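Local structure of fatty acid synthase 1, isoform A (6FN6) at residues F936-T941 with R970-R975; A581-I586 with Q878-M883; P411-T416 with V439-R444. The protein probably synthesises long-chain saturated fatty acids from acetyl-CoA and malonyl-CoA with NADPH, this chain being its modifying region of dehydratase, enoylreductase and ketoreductase. All coordinates share one frame; numbering follows the deposited sequence.

Contact 1. Residues F936-T941 with R970-R975; sequences FGLELT and RRWQER
Two neighbouring helices of the ketoreductase Rossmann fold meet here, with Trp-972 of 970-975 reaching across to Leu-938 and Thr-941 of 936-941. The backbones stay well apart, with 9.2 Å between the CA atoms of Thr-941 and Trp-972. The indole fills that distance, its six-membered ring leading towards the other helix. Thr-941 sits over one face of this ring. Its CG2 is 3.5 Å from the ring centroid of Trp-972 and 15° off the ring normal, a CH-pi contact. At the ring edge, near its plane, Leu-938 O lies 3.3 Å from Trp-972 CZ2. The leucine side chain adds a looser apolar contact, CD2 of Leu-938 being 4.0 Å from CH2 of Trp-972.

Helix 935-946 follows strand 926-930, and helix 963-974 follows strand 951-955, the next strand of the parallel sheet. Gly-937 belongs with Gly-932 and Gly-934 to a glycine-rich pattern consistent with the dinucleotide-binding turn of such folds. Its carbonyl O takes two bonds, 2.9 Å from Thr-941 N and 2.8 Å from Thr-941 OG1. The two donors come from opposite faces of the carbonyl plane. The hydroxyl is 37° above that plane, so it does not lie on a lone pair. With chi1 at -59°, OG1 stands beside the backbone N and CG2 points anti to it, which turns the methyl onto the indole.

The polar edge of the indole is also held. Trp-972 NE1 bonds Asn-942 OD1, which accepts from Arg-975 NH2 as well. On helix 963-974, Arg-971 makes a salt bridge to Glu-137 and Arg-970 bonds Thr-157, both in the predicted C-terminal hotdog region of the dehydratase.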
loop_
_atom_site.group_PDB
_atom_site.type_symbol
_atom_site.label_atom_id
_atom_site.label_comp_id
_atom_site.label_asym_id
_atom_site.label_seq_id
_atom_site.Cartn_x
_atom_site.Cartn_y
_atom_site.Cartn_z
ATOM N N PHE A 936 -23.187 43.100 -13.890
ATOM C CA PHE A 936 -22.604 43.103 -15.227
ATOM C C PHE A 936 -21.168 43.619 -15.212
ATOM O O PHE A 936 -20.270 42.999 -15.777
ATOM C CB PHE A 936 -23.465 43.956 -16.167
ATOM C CG PHE A 936 -23.135 43.781 -17.624
ATOM C CD1 PHE A 936 -22.035 44.414 -18.184
ATOM C CD2 PHE A 936 -23.928 42.985 -18.434
ATOM C CE1 PHE A 936 -21.734 44.254 -19.525
ATOM C CE2 PHE A 936 -23.631 42.822 -19.776
ATOM C CZ PHE A 936 -22.531 43.456 -20.321
ATOM N N GLY A 937 -20.966 44.766 -14.570
ATOM C CA GLY A 937 -19.666 45.411 -14.523
ATOM C C GLY A 937 -18.548 44.546 -13.970
ATOM O O GLY A 937 -17.445 44.526 -14.512
ATOM N N LEU A 938 -18.831 43.840 -12.882
ATOM C CA LEU A 938 -17.831 42.994 -12.239
ATOM C C LEU A 938 -17.344 41.888 -13.170
ATOM O O LEU A 938 -16.144 41.653 -13.294
ATOM C CB LEU A 938 -18.397 42.392 -10.953
ATOM C CG LEU A 938 -18.709 43.407 -9.852
ATOM C CD1 LEU A 938 -19.442 42.742 -8.702
ATOM C CD2 LEU A 938 -17.438 44.083 -9.355
ATOM N N GLU A 939 -18.276 41.215 -13.832
ATOM C CA GLU A 939 -17.918 40.106 -14.703
ATOM C C GLU A 939 -17.239 40.609 -15.977
ATOM O O GLU A 939 -16.407 39.916 -16.561
ATOM C CB GLU A 939 -19.156 39.276 -15.036
ATOM C CG GLU A 939 -19.837 38.672 -13.809
ATOM C CD GLU A 939 -18.874 37.907 -12.909
ATOM O OE1 GLU A 939 -18.892 38.136 -11.679
ATOM O OE2 GLU A 939 -18.103 37.072 -13.430
ATOM N N LEU A 940 -17.585 41.818 -16.404
ATOM C CA LEU A 940 -16.920 42.432 -17.546
ATOM C C LEU A 940 -15.470 42.747 -17.187
ATOM O O LEU A 940 -14.552 42.463 -17.956
ATOM C CB LEU A 940 -17.658 43.700 -17.981
ATOM C CG LEU A 940 -16.976 44.574 -19.042
ATOM C CD1 LEU A 940 -16.627 43.771 -20.283
ATOM C CD2 LEU A 940 -17.869 45.752 -19.417
ATOM N N THR A 941 -15.276 43.342 -16.018
ATOM C CA THR A 941 -13.942 43.662 -15.526
ATOM C C THR A 941 -13.064 42.415 -15.474
ATOM O O THR A 941 -11.923 42.428 -15.932
ATOM C CB THR A 941 -14.002 44.299 -14.126
ATOM O OG1 THR A 941 -14.794 45.490 -14.175
ATOM C CG2 THR A 941 -12.608 44.642 -13.622
ATOM N N ARG A 970 -10.234 42.148 -4.453
ATOM C CA ARG A 970 -9.110 41.502 -3.787
ATOM C C ARG A 970 -8.419 40.530 -4.740
ATOM O O ARG A 970 -7.193 40.497 -4.830
ATOM C CB ARG A 970 -9.569 40.768 -2.524
ATOM C CG ARG A 970 -8.417 40.179 -1.723
ATOM C CD ARG A 970 -8.873 39.546 -0.420
ATOM N NE ARG A 970 -9.683 38.350 -0.634
ATOM C CZ ARG A 970 -9.192 37.164 -0.978
ATOM N NH1 ARG A 970 -7.890 37.011 -1.179
ATOM N NH2 ARG A 970 -10.007 36.131 -1.143
ATOM N N ARG A 971 -9.217 39.743 -5.456
ATOM C CA ARG A 971 -8.680 38.769 -6.395
ATOM C C ARG A 971 -7.932 39.448 -7.543
ATOM O O ARG A 971 -6.875 38.975 -7.965
ATOM C CB ARG A 971 -9.806 37.891 -6.944
ATOM C CG ARG A 971 -10.390 36.927 -5.922
ATOM C CD ARG A 971 -11.494 36.071 -6.524
ATOM N NE ARG A 971 -11.883 34.975 -5.640
ATOM C CZ ARG A 971 -13.028 34.304 -5.732
ATOM N NH1 ARG A 971 -13.914 34.610 -6.670
ATOM N NH2 ARG A 971 -13.291 33.322 -4.880
ATOM N N TRP A 972 -8.464 40.566 -8.033
ATOM C CA TRP A 972 -7.823 41.294 -9.125
ATOM C C TRP A 972 -6.528 41.942 -8.652
ATOM O O TRP A 972 -5.534 41.970 -9.378
ATOM C CB TRP A 972 -8.763 42.357 -9.696
ATOM C CG TRP A 972 -9.984 41.793 -10.355
ATOM C CD1 TRP A 972 -10.089 40.600 -11.007
ATOM C CD2 TRP A 972 -11.280 42.397 -10.413
ATOM N NE1 TRP A 972 -11.370 40.425 -11.471
ATOM C CE2 TRP A 972 -12.120 41.515 -11.118
ATOM C CE3 TRP A 972 -11.810 43.599 -9.938
ATOM C CZ2 TRP A 972 -13.462 41.798 -11.360
ATOM C CZ3 TRP A 972 -13.138 43.877 -10.180
ATOM C CH2 TRP A 972 -13.950 42.981 -10.884
ATOM N N GLN A 973 -6.542 42.467 -7.432
ATOM C CA GLN A 973 -5.373 43.140 -6.886
ATOM C C GLN A 973 -4.270 42.133 -6.591
ATOM O O GLN A 973 -3.085 42.424 -6.768
ATOM C CB GLN A 973 -5.744 43.918 -5.624
ATOM C CG GLN A 973 -6.511 45.198 -5.912
ATOM C CD GLN A 973 -6.929 45.931 -4.655
ATOM O OE1 GLN A 973 -7.218 45.315 -3.630
ATOM N NE2 GLN A 973 -6.966 47.257 -4.729
ATOM N N GLU A 974 -4.664 40.944 -6.146
ATOM C CA GLU A 974 -3.710 39.874 -5.886
ATOM C C GLU A 974 -3.074 39.418 -7.193
ATOM O O GLU A 974 -1.894 39.076 -7.231
ATOM C CB GLU A 974 -4.391 38.701 -5.178
ATOM C CG GLU A 974 -4.695 38.967 -3.710
ATOM C CD GLU A 974 -5.410 37.811 -3.039
ATOM O OE1 GLU A 974 -5.787 36.851 -3.744
ATOM O OE2 GLU A 974 -5.600 37.870 -1.806
ATOM N N ARG A 975 -3.857 39.428 -8.269
ATOM C CA ARG A 975 -3.340 39.073 -9.587
ATOM C C ARG A 975 -2.528 40.226 -10.183
ATOM O O ARG A 975 -2.063 40.146 -11.317
ATOM C CB ARG A 975 -4.489 38.689 -10.529
ATOM C CG ARG A 975 -5.017 37.271 -10.317
ATOM C CD ARG A 975 -5.969 36.822 -11.424
ATOM N NE ARG A 975 -7.343 37.262 -11.190
ATOM C CZ ARG A 975 -8.351 37.077 -12.039
ATOM N NH1 ARG A 975 -8.151 36.459 -13.196
ATOM N NH2 ARG A 975 -9.566 37.510 -11.728
#

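Contact 2. Residues A581-I586 with Q878-M883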
loop_
_atom_site.group_PDB
_atom_site.type_symbol
_atom_site.label_atom_id
_atom_site.label_comp_id
_atom_site.label_asym_id
_atom_site.label_seq_id
_atom_site.Cartn_x
_atom_site.Cartn_y
_atom_site.Cartn_z
ATOM N N ALA A 581 -12.562 17.503 -31.652
ATOM C CA ALA A 581 -12.777 18.314 -32.843
ATOM C C ALA A 581 -12.647 19.794 -32.485
ATOM O O ALA A 581 -12.506 20.649 -33.361
ATOM C CB ALA A 581 -14.140 18.025 -33.450
ATOM N N SER A 582 -12.705 20.086 -31.190
ATOM C CA SER A 582 -12.635 21.453 -30.696
ATOM C C SER A 582 -11.212 22.010 -30.749
ATOM O O SER A 582 -11.001 23.205 -30.542
ATOM C CB SER A 582 -13.168 21.517 -29.265
ATOM O OG SER A 582 -12.419 20.679 -28.406
ATOM N N LEU A 583 -10.233 21.145 -31.004
ATOM C CA LEU A 583 -8.845 21.585 -31.108
ATOM C C LEU A 583 -8.668 22.529 -32.293
ATOM O O LEU A 583 -8.816 22.126 -33.447
ATOM C CB LEU A 583 -7.905 20.388 -31.249
ATOM C CG LEU A 583 -7.691 19.556 -29.984
ATOM C CD1 LEU A 583 -7.084 18.207 -30.322
ATOM C CD2 LEU A 583 -6.808 20.309 -29.002
ATOM N N LYS A 584 -8.355 23.786 -32.002
ATOM C CA LYS A 584 -8.185 24.783 -33.050
ATOM C C LYS A 584 -7.086 25.779 -32.685
ATOM O O LYS A 584 -6.783 25.982 -31.510
ATOM C CB LYS A 584 -9.502 25.529 -33.297
ATOM C CG LYS A 584 -10.627 24.669 -33.872
ATOM C CD LYS A 584 -11.849 25.516 -34.211
ATOM C CE LYS A 584 -12.937 24.708 -34.909
ATOM N NZ LYS A 584 -13.638 23.772 -33.984
ATOM N N TRP A 585 -6.479 26.384 -33.700
ATOM C CA TRP A 585 -5.483 27.424 -33.480
ATOM C C TRP A 585 -6.172 28.720 -33.073
ATOM O O TRP A 585 -7.192 29.099 -33.650
ATOM C CB TRP A 585 -4.637 27.645 -34.733
ATOM C CG TRP A 585 -3.717 26.510 -35.043
ATOM C CD1 TRP A 585 -3.995 25.410 -35.800
ATOM C CD2 TRP A 585 -2.362 26.364 -34.604
ATOM N NE1 TRP A 585 -2.895 24.586 -35.858
ATOM C CE2 TRP A 585 -1.880 25.150 -35.131
ATOM C CE3 TRP A 585 -1.510 27.142 -33.816
ATOM C CZ2 TRP A 585 -0.583 24.698 -34.895
ATOM C CZ3 TRP A 585 -0.225 26.690 -33.582
ATOM C CH2 TRP A 585 0.226 25.481 -34.119
ATOM N N ILE A 586 -5.603 29.398 -32.082
ATOM C CA ILE A 586 -6.156 30.651 -31.593
ATOM C C ILE A 586 -5.092 31.729 -31.687
ATOM O O ILE A 586 -3.925 31.483 -31.390
ATOM C CB ILE A 586 -6.659 30.510 -30.147
ATOM C CG1 ILE A 586 -7.651 29.346 -30.027
ATOM C CG2 ILE A 586 -7.283 31.815 -29.665
ATOM C CD1 ILE A 586 -8.905 29.496 -30.865
ATOM N N GLN A 878 -6.450 14.915 -35.929
ATOM C CA GLN A 878 -6.066 13.556 -36.281
ATOM C C GLN A 878 -4.823 13.146 -35.501
ATOM O O GLN A 878 -4.672 11.985 -35.122
ATOM C CB GLN A 878 -5.812 13.443 -37.786
ATOM C CG GLN A 878 -7.031 13.749 -38.646
ATOM C CD GLN A 878 -8.226 12.878 -38.307
ATOM O OE1 GLN A 878 -8.101 11.661 -38.159
ATOM N NE2 GLN A 878 -9.394 13.498 -38.178
ATOM N N ALA A 879 -3.937 14.108 -35.264
ATOM C CA ALA A 879 -2.722 13.858 -34.499
ATOM C C ALA A 879 -3.058 13.374 -33.091
ATOM O O ALA A 879 -2.502 12.382 -32.618
ATOM C CB ALA A 879 -1.867 15.113 -34.440
ATOM N N PHE A 880 -3.971 14.077 -32.426
ATOM C CA PHE A 880 -4.389 13.710 -31.076
ATOM C C PHE A 880 -5.133 12.381 -31.041
ATOM O O PHE A 880 -4.818 11.512 -30.228
ATOM C CB PHE A 880 -5.274 14.806 -30.475
ATOM C CG PHE A 880 -4.506 15.881 -29.764
ATOM C CD1 PHE A 880 -3.823 16.853 -30.471
ATOM C CD2 PHE A 880 -4.472 15.917 -28.381
ATOM C CE1 PHE A 880 -3.118 17.840 -29.810
ATOM C CE2 PHE A 880 -3.771 16.901 -27.716
ATOM C CZ PHE A 880 -3.092 17.864 -28.431
ATOM N N ARG A 881 -6.122 12.226 -31.914
ATOM C CA ARG A 881 -6.892 10.990 -31.976
ATOM C C ARG A 881 -5.982 9.801 -32.262
ATOM O O ARG A 881 -6.224 8.693 -31.784
ATOM C CB ARG A 881 -7.992 11.087 -33.035
ATOM C CG ARG A 881 -9.126 12.016 -32.635
ATOM C CD ARG A 881 -10.288 11.958 -33.610
ATOM N NE ARG A 881 -11.381 12.833 -33.190
ATOM C CZ ARG A 881 -12.261 12.532 -32.239
ATOM N NH1 ARG A 881 -12.183 11.373 -31.594
ATOM N NH2 ARG A 881 -13.221 13.393 -31.928
ATOM N N PHE A 882 -4.932 10.041 -33.040
ATOM C CA PHE A 882 -3.999 8.986 -33.415
ATOM C C PHE A 882 -3.192 8.510 -32.214
ATOM O O PHE A 882 -2.930 7.315 -32.073
ATOM C CB PHE A 882 -3.061 9.470 -34.520
ATOM C CG PHE A 882 -2.076 8.432 -34.973
ATOM C CD1 PHE A 882 -2.478 7.378 -35.775
ATOM C CD2 PHE A 882 -0.745 8.515 -34.603
ATOM C CE1 PHE A 882 -1.572 6.423 -36.193
ATOM C CE2 PHE A 882 0.166 7.566 -35.020
ATOM C CZ PHE A 882 -0.248 6.517 -35.814
ATOM N N MET A 883 -2.794 9.437 -31.349
ATOM C CA MET A 883 -2.012 9.069 -30.175
ATOM C C MET A 883 -2.901 8.389 -29.141
ATOM O O MET A 883 -2.470 7.467 -28.452
ATOM C CB MET A 883 -1.333 10.291 -29.553
ATOM C CG MET A 883 -0.372 9.918 -28.434
ATOM S SD MET A 883 0.678 11.264 -27.861
ATOM C CE MET A 883 1.736 10.377 -26.720
#
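The start of strand 583-587 faces helix 876-885 at side-chain distance, with 9.0 Å between the CA atoms of Leu-583 and Phe-880. Both of these residues point at the other segment and are buried. One methyl does the touching. Leu-583 CD1 lies over a face of the Phe-880 ring, 3.8 Å from its centroid and 23° off the normal. It is displaced towards the rim, 3.5 Å from Phe-880 CG. The two side chains cross at about a right angle. Phe-880 also touches Ile-611, Asp-615 and Thr-619 of the same enoylreductase part, a medium-chain dehydrogenase-like fold. Helix 876-885 there joins the parallel strands 868-872 and 891-895. Replacing the phenylalanine by an alanine would probably leave the Leu-583 methyl without its ring face and open a gap towards Ile-611.

At the margin, the extended Arg-881 brings NH2 to 4.2 Å from Ala-581 N. Asp-579 is a shared partner: its OD1 accepts from Ala-581 N and forms a long, weak ion pair with Arg-881 NH2. The direct contact therefore rests on dispersion and CH-pi attraction, with charge contributing weakly through Asp-579.

Contact 3. Residues P411-T416 with V439-R444; sequences PTYTKT and VLVLAR
Apolar contacts carry this pairing: Tyr-413 of 411-416 meets Val-439 and Val-441 of 439-444. The tyrosine CG is anti to the backbone N (chi1 173°), which sends the ring from the helix towards the strand. The Val-441 side chain comes from the opposite direction and lays its CG2 methyl over one face of the ring, 3.8 Å from the centroid of Tyr-413 and 20° off the normal. It is offset towards the phenol end, 3.5 Å from Tyr-413 CZ. The other methyl of Val-441, CG1, lies 3.5 Å from Tyr-413 OH. Val-439 works at the root of the ring. Its CG1 approaches obliquely and comes to 3.9 Å from Tyr-413 CD2, the side chains crossing at about a right angle. The two valines, alternate residues of the strand, thus support different ends of one ring.

The polar contacts lie outside this patch or within one segment. The buried phenol is not left without a partner: Tyr-413 OH bonds Glu-431 OE2 on strand 426-433. In the helix, Thr-412 O accepts from Thr-416 N and from Thr-416 OG1, the latter at 3.2 Å and tilted 30° from the carbonyl plane.

Strand 438-445 runs antiparallel between 402-409 and 426-433, and helix 410-423 links those two flanking strands. This order matches the methyltransferase-like fold, as in the pseudo-methyltransferase domain of animal fatty acid synthases. Tyr-413 packs the helix on this sheet, also touching Ala-428. Leu-440 and Leu-442 instead meet helix 279-296.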
loop_
_atom_site.group_PDB
_atom_site.type_symbol
_atom_site.label_atom_id
_atom_site.label_comp_id
_atom_site.label_asym_id
_atom_site.label_seq_id
_atom_site.Cartn_x
_atom_site.Cartn_y
_atom_site.Cartn_z
ATOM N N PRO A 411 -34.399 41.727 -66.105
ATOM C CA PRO A 411 -34.870 42.257 -67.390
ATOM C C PRO A 411 -36.391 42.256 -67.512
ATOM O O PRO A 411 -36.966 43.259 -67.926
ATOM C CB PRO A 411 -34.229 41.315 -68.421
ATOM C CG PRO A 411 -33.806 40.116 -67.656
ATOM C CD PRO A 411 -33.462 40.607 -66.294
ATOM N N THR A 412 -37.029 41.148 -67.148
ATOM C CA THR A 412 -38.481 41.040 -67.244
ATOM C C THR A 412 -39.173 41.995 -66.277
ATOM O O THR A 412 -40.127 42.680 -66.648
ATOM C CB THR A 412 -38.967 39.606 -66.958
ATOM O OG1 THR A 412 -38.540 39.201 -65.651
ATOM C CG2 THR A 412 -38.421 38.641 -67.996
ATOM N N TYR A 413 -38.694 42.037 -65.039
ATOM C CA TYR A 413 -39.310 42.876 -64.022
ATOM C C TYR A 413 -39.342 44.338 -64.464
ATOM O O TYR A 413 -40.267 45.081 -64.131
ATOM C CB TYR A 413 -38.566 42.754 -62.691
ATOM C CG TYR A 413 -39.066 43.722 -61.647
ATOM C CD1 TYR A 413 -40.353 43.615 -61.136
ATOM C CD2 TYR A 413 -38.262 44.754 -61.183
ATOM C CE1 TYR A 413 -40.822 44.502 -60.186
ATOM C CE2 TYR A 413 -38.723 45.647 -60.234
ATOM C CZ TYR A 413 -40.004 45.516 -59.740
ATOM O OH TYR A 413 -40.467 46.401 -58.795
ATOM N N THR A 414 -38.321 44.745 -65.210
ATOM C CA THR A 414 -38.197 46.129 -65.655
ATOM C C THR A 414 -39.164 46.467 -66.792
ATOM O O THR A 414 -39.858 47.481 -66.740
ATOM C CB THR A 414 -36.759 46.436 -66.114
ATOM O OG1 THR A 414 -35.846 46.149 -65.049
ATOM C CG2 THR A 414 -36.617 47.902 -66.510
ATOM N N LYS A 415 -39.205 45.623 -67.818
ATOM C CA LYS A 415 -39.949 45.951 -69.029
ATOM C C LYS A 415 -41.457 45.783 -68.855
ATOM O O LYS A 415 -42.236 46.481 -69.504
ATOM C CB LYS A 415 -39.472 45.095 -70.209
ATOM C CG LYS A 415 -39.609 43.591 -70.013
ATOM C CD LYS A 415 -39.026 42.833 -71.202
ATOM C CE LYS A 415 -39.088 41.322 -71.012
ATOM N NZ LYS A 415 -40.468 40.833 -70.735
ATOM N N THR A 416 -41.871 44.857 -67.994
ATOM C CA THR A 416 -43.297 44.616 -67.777
ATOM C C THR A 416 -43.663 44.422 -66.305
ATOM O O THR A 416 -44.823 44.586 -65.926
ATOM C CB THR A 416 -43.771 43.376 -68.558
ATOM O OG1 THR A 416 -42.912 42.267 -68.271
ATOM C CG2 THR A 416 -43.757 43.651 -70.054
ATOM N N VAL A 439 -33.871 40.125 -58.982
ATOM C CA VAL A 439 -34.211 41.124 -57.976
ATOM C C VAL A 439 -35.288 40.597 -57.030
ATOM O O VAL A 439 -36.185 39.865 -57.448
ATOM C CB VAL A 439 -34.669 42.444 -58.649
ATOM C CG1 VAL A 439 -35.900 42.207 -59.519
ATOM C CG2 VAL A 439 -34.942 43.518 -57.601
ATOM N N LEU A 440 -35.193 40.966 -55.757
ATOM C CA LEU A 440 -36.242 40.641 -54.796
ATOM C C LEU A 440 -37.126 41.870 -54.585
ATOM O O LEU A 440 -36.643 42.936 -54.194
ATOM C CB LEU A 440 -35.644 40.170 -53.468
ATOM C CG LEU A 440 -36.625 39.558 -52.460
ATOM C CD1 LEU A 440 -37.209 38.247 -52.984
ATOM C CD2 LEU A 440 -35.956 39.339 -51.107
ATOM N N VAL A 441 -38.418 41.719 -54.858
ATOM C CA VAL A 441 -39.349 42.836 -54.790
ATOM C C VAL A 441 -40.359 42.625 -53.670
ATOM O O VAL A 441 -41.036 41.598 -53.611
ATOM C CB VAL A 441 -40.073 43.031 -56.140
ATOM C CG1 VAL A 441 -40.973 44.256 -56.095
ATOM C CG2 VAL A 441 -39.067 43.151 -57.277
ATOM N N LEU A 442 -40.460 43.611 -52.787
ATOM C CA LEU A 442 -41.487 43.611 -51.754
ATOM C C LEU A 442 -42.597 44.585 -52.156
ATOM O O LEU A 442 -42.361 45.788 -52.280
ATOM C CB LEU A 442 -40.888 43.992 -50.398
ATOM C CG LEU A 442 -41.817 43.867 -49.187
ATOM C CD1 LEU A 442 -42.201 42.418 -48.930
ATOM C CD2 LEU A 442 -41.173 44.469 -47.953
ATOM N N ALA A 443 -43.804 44.060 -52.351
ATOM C CA ALA A 443 -44.913 44.865 -52.855
ATOM C C ALA A 443 -46.042 44.960 -51.837
ATOM O O ALA A 443 -46.192 44.095 -50.974
ATOM C CB ALA A 443 -45.432 44.285 -54.160
ATOM N N ARG A 444 -46.839 46.018 -51.964
ATOM C CA ARG A 444 -47.915 46.317 -51.028
ATOM C C ARG A 444 -48.903 47.280 -51.685
ATOM O O ARG A 444 -48.516 48.060 -52.556
ATOM C CB ARG A 444 -47.345 46.935 -49.747
ATOM C CG ARG A 444 -48.301 46.994 -48.569
ATOM C CD ARG A 444 -47.744 47.900 -47.475
ATOM N NE ARG A 444 -48.179 47.518 -46.133
ATOM C CZ ARG A 444 -47.827 48.159 -45.022
ATOM N NH1 ARG A 444 -47.049 49.233 -45.090
ATOM N NH2 ARG A 444 -48.263 47.740 -43.842
#

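Overall arrangement
From the N terminus, contact 3 comes first. It closes a short loop of 22 residues and ties helix 410-423 to strand 438-445 within the methyltransferase-like part. Contact 2 opens later and closes a much longer loop of 291 residues. That span takes in the nucleotide-binding part of the enoylreductase, with its six-stranded parallel sheet, and brings the hairpin of strands 570-574 and 583-587 to helix 876-885. Contact 1 comes last; its 28-residue loop ties helix 935-946 to helix 963-974 inside the ketoreductase. The three are in series: none nests in or crosses another. Contacts 1 and 2 are about 17 Å apart at their nearest atoms. Contact 3 is remote, its centre about 57 Å from that of contact 1.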